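Local coordinates for alkaline serine protease AL20 (Nesterenkonia abyssinica, PDB 3CP7), which probably cleaves peptide bonds as a secreted, thermostable serine protease of the trypsin-like fold, at residues G122-A127 / S143-A148. Sequence-based numbering, arbitrary orientation.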
ATOM      1  N   GLY A 122     -19.110 -18.560  -4.883  1.00 11.29           N
ATOM      2  CA  GLY A 122     -19.927 -19.340  -5.807  1.00 11.70           C
ATOM      3  C   GLY A 122     -21.083 -18.589  -6.425  1.00 12.30           C
ATOM      4  O   GLY A 122     -22.050 -19.201  -6.889  1.00 12.99           O
ATOM      5  N   GLN A 123     -20.974 -17.264  -6.473  1.00 12.44           N
ATOM      6  CA  GLN A 123     -21.993 -16.437  -7.111  1.00 12.86           C
ATOM      7  C   GLN A 123     -21.842 -16.414  -8.633  1.00 12.10           C
ATOM      8  O   GLN A 123     -20.813 -16.818  -9.172  1.00 12.31           O
ATOM      9  CB  GLN A 123     -21.922 -15.007  -6.579  1.00 13.57           C
ATOM     10  CG  GLN A 123     -22.142 -14.869  -5.079  1.00 16.51           C
ATOM     11  CD  GLN A 123     -23.599 -14.888  -4.707  1.00 21.23           C
ATOM     12  OE1 GLN A 123     -24.198 -13.841  -4.447  1.00 24.04           O
ATOM     13  NE2 GLN A 123     -24.192 -16.074  -4.706  1.00 22.54           N
ATOM     14  N   TYR A 124     -22.877 -15.923  -9.311  1.00 11.99           N
ATOM     15  CA  TYR A 124     -22.865 -15.734 -10.749  1.00 11.57           C
ATOM     16  C   TYR A 124     -22.293 -14.350 -11.078  1.00 10.93           C
ATOM     17  O   TYR A 124     -22.671 -13.346 -10.461  1.00 11.15           O
ATOM     18  CB  TYR A 124     -24.292 -15.857 -11.303  1.00 12.34           C
ATOM     19  CG  TYR A 124     -24.389 -15.752 -12.804  1.00 13.01           C
ATOM     20  CD1 TYR A 124     -24.261 -16.873 -13.614  1.00 13.99           C
ATOM     21  CD2 TYR A 124     -24.612 -14.524 -13.417  1.00 14.87           C
ATOM     22  CE1 TYR A 124     -24.356 -16.770 -14.999  1.00 15.29           C
ATOM     23  CE2 TYR A 124     -24.701 -14.415 -14.791  1.00 15.20           C
ATOM     24  CZ  TYR A 124     -24.574 -15.536 -15.579  1.00 14.57           C
ATOM     25  OH  TYR A 124     -24.677 -15.409 -16.952  1.00 16.85           O
ATOM     26  N   TYR A 125     -21.406 -14.315 -12.067  1.00  9.85           N
ATOM     27  CA  TYR A 125     -20.709 -13.102 -12.457  1.00  9.97           C
ATOM     28  C   TYR A 125     -20.790 -12.817 -13.937  1.00 10.11           C
ATOM     29  O   TYR A 125     -20.901 -13.732 -14.763  1.00 10.47           O
ATOM     30  CB  TYR A 125     -19.215 -13.212 -12.116  1.00  9.48           C
ATOM     31  CG  TYR A 125     -18.905 -13.177 -10.641  1.00  8.66           C
ATOM     32  CD1 TYR A 125     -18.720 -14.358  -9.922  1.00  8.68           C
ATOM     33  CD2 TYR A 125     -18.812 -11.959  -9.955  1.00  8.79           C
ATOM     34  CE1 TYR A 125     -18.430 -14.334  -8.563  1.00  8.95           C
ATOM     35  CE2 TYR A 125     -18.525 -11.923  -8.591  1.00  9.40           C
ATOM     36  CZ  TYR A 125     -18.345 -13.125  -7.897  1.00  8.84           C
ATOM     37  OH  TYR A 125     -18.056 -13.130  -6.559  1.00  9.52           O
ATOM     38  N   SER A 126     -20.685 -11.528 -14.252  1.00 10.02           N
ATOM     39  CA  SER A 126     -20.382 -11.036 -15.578  1.00  9.26           C
ATOM     40  C   SER A 126     -19.043 -10.305 -15.490  1.00  9.72           C
ATOM     41  O   SER A 126     -18.914  -9.328 -14.738  1.00  9.65           O
ATOM     42  CB  SER A 126     -21.474 -10.067 -16.034  1.00  9.61           C
ATOM     43  OG  SER A 126     -22.723 -10.732 -16.095  1.00  9.87           O
ATOM     44  N   ALA A 127     -18.049 -10.806 -16.219  1.00  8.88           N
ATOM     45  CA  ALA A 127     -16.690 -10.241 -16.193  1.00  9.05           C
ATOM     46  C   ALA A 127     -16.390  -9.572 -17.523  1.00  9.05           C
ATOM     47  O   ALA A 127     -16.815 -10.052 -18.571  1.00  9.18           O
ATOM     48  CB  ALA A 127     -15.668 -11.324 -15.904  1.00  9.47           C
ATOM     49  N   SER A 143     -16.769  -9.867 -22.838  1.00 11.67           N
ATOM     50  CA  SER A 143     -17.352 -10.334 -21.588  1.00 12.18           C
ATOM     51  C   SER A 143     -17.341 -11.847 -21.464  1.00 12.45           C
ATOM     52  O   SER A 143     -17.267 -12.568 -22.475  1.00 12.46           O
ATOM     53  CB  SER A 143     -18.786  -9.823 -21.443  1.00 13.12           C
ATOM     54  OG  SER A 143     -19.641 -10.459 -22.380  1.00 14.01           O
ATOM     55  N   CYS A 144     -17.450 -12.298 -20.220  1.00 11.95           N
ATOM     56  CA  CYS A 144     -17.629 -13.706 -19.872  1.00 12.65           C
ATOM     57  C   CYS A 144     -18.685 -13.744 -18.790  1.00 12.33           C
ATOM     58  O   CYS A 144     -18.849 -12.777 -18.046  1.00 12.02           O
ATOM     59  CB  CYS A 144     -16.331 -14.309 -19.336  1.00 13.34           C
ATOM     60  SG  CYS A 144     -14.986 -14.305 -20.515  1.00 14.47           S
ATOM     61  N   HIS A 145     -19.405 -14.857 -18.705  1.00 12.81           N
ATOM     62  CA  HIS A 145     -20.503 -14.988 -17.769  1.00 13.00           C
ATOM     63  C   HIS A 145     -20.538 -16.395 -17.236  1.00 13.12           C
ATOM     64  O   HIS A 145     -20.383 -17.353 -17.997  1.00 13.87           O
ATOM     65  CB  HIS A 145     -21.833 -14.658 -18.455  1.00 12.97           C
ATOM     66  CG  HIS A 145     -21.852 -13.302 -19.081  1.00 13.43           C
ATOM     67  ND1 HIS A 145     -21.453 -13.069 -20.380  1.00 14.69           N
ATOM     68  CD2 HIS A 145     -22.190 -12.098 -18.567  1.00 12.09           C
ATOM     69  CE1 HIS A 145     -21.554 -11.776 -20.640  1.00 13.13           C
ATOM     70  NE2 HIS A 145     -21.989 -11.165 -19.553  1.00 14.48           N
ATOM     71  N   GLY A 146     -20.744 -16.523 -15.931  1.00 12.44           N
ATOM     72  CA  GLY A 146     -20.833 -17.841 -15.350  1.00 12.75           C
ATOM     73  C   GLY A 146     -20.803 -17.855 -13.850  1.00 12.61           C
ATOM     74  O   GLY A 146     -20.619 -16.818 -13.204  1.00 12.32           O
ATOM     75  N   THR A 147     -20.989 -19.046 -13.297  1.00 12.43           N
ATOM     76  CA  THR A 147     -20.960 -19.253 -11.864  1.00 12.95           C
ATOM     77  C   THR A 147     -19.543 -19.560 -11.405  1.00 12.43           C
ATOM     78  O   THR A 147     -18.847 -20.394 -11.999  1.00 12.97           O
ATOM     79  CB  THR A 147     -21.939 -20.378 -11.466  1.00 12.90           C
ATOM     80  OG1 THR A 147     -23.263 -19.980 -11.844  1.00 15.21           O
ATOM     81  CG2 THR A 147     -21.908 -20.646  -9.967  1.00 14.31           C
ATOM     82  N   ALA A 148     -19.115 -18.869 -10.355  1.00 11.73           N
ATOM     83  CA  ALA A 148     -17.778 -19.077  -9.803  1.00 11.76           C
ATOM     84  C   ALA A 148     -17.663 -20.410  -9.075  1.00 11.38           C
ATOM     85  O   ALA A 148     -18.603 -20.839  -8.388  1.00 11.60           O
ATOM     86  CB  ALA A 148     -17.406 -17.926  -8.870  1.00 11.86           C
TER
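Y124 lays its ring along the backbone of G146, and its hydroxyl ends beside H145. With CG anti to the backbone N (chi1 -177°), the ring runs along the antiparallel neighbour: Y124 CE1 sits 3.7 Å from G146 CA, and Y124 OH comes within 3.3 Å of H145 CB. At the near end of the ring T147 OG1 lies at the edge, 3.7 Å from Y124 CD1. S126 and H145 form a non-hydrogen-bonded pair on the same face as Y124 and T147. The S126 hydroxyl is held from outside, by the backbone of G176 and G178.

On the other face Y125 turns its ring edge to A148, with Y125 CE1 3.7 Å from A148 CB, and meets W173 beyond. A127 and C144 follow on this side, and a disulfide links C144 to C162, just past strand 158-161. Five backbone hydrogen bonds join the two segments, from A148 N to Q123 O (2.9 Å) at the loop end through to the reciprocal pair of A127 and C144; the first is almost straight at 177°. With an alanine at Y124, the G146 backbone, H145 CB and T147 OG1 would probably all lose their contacts with the ring. Backbone bonding therefore sets the register of these two central strands of the second sheet, while the side chains on the Y124 face add van der Waals contact across the pair.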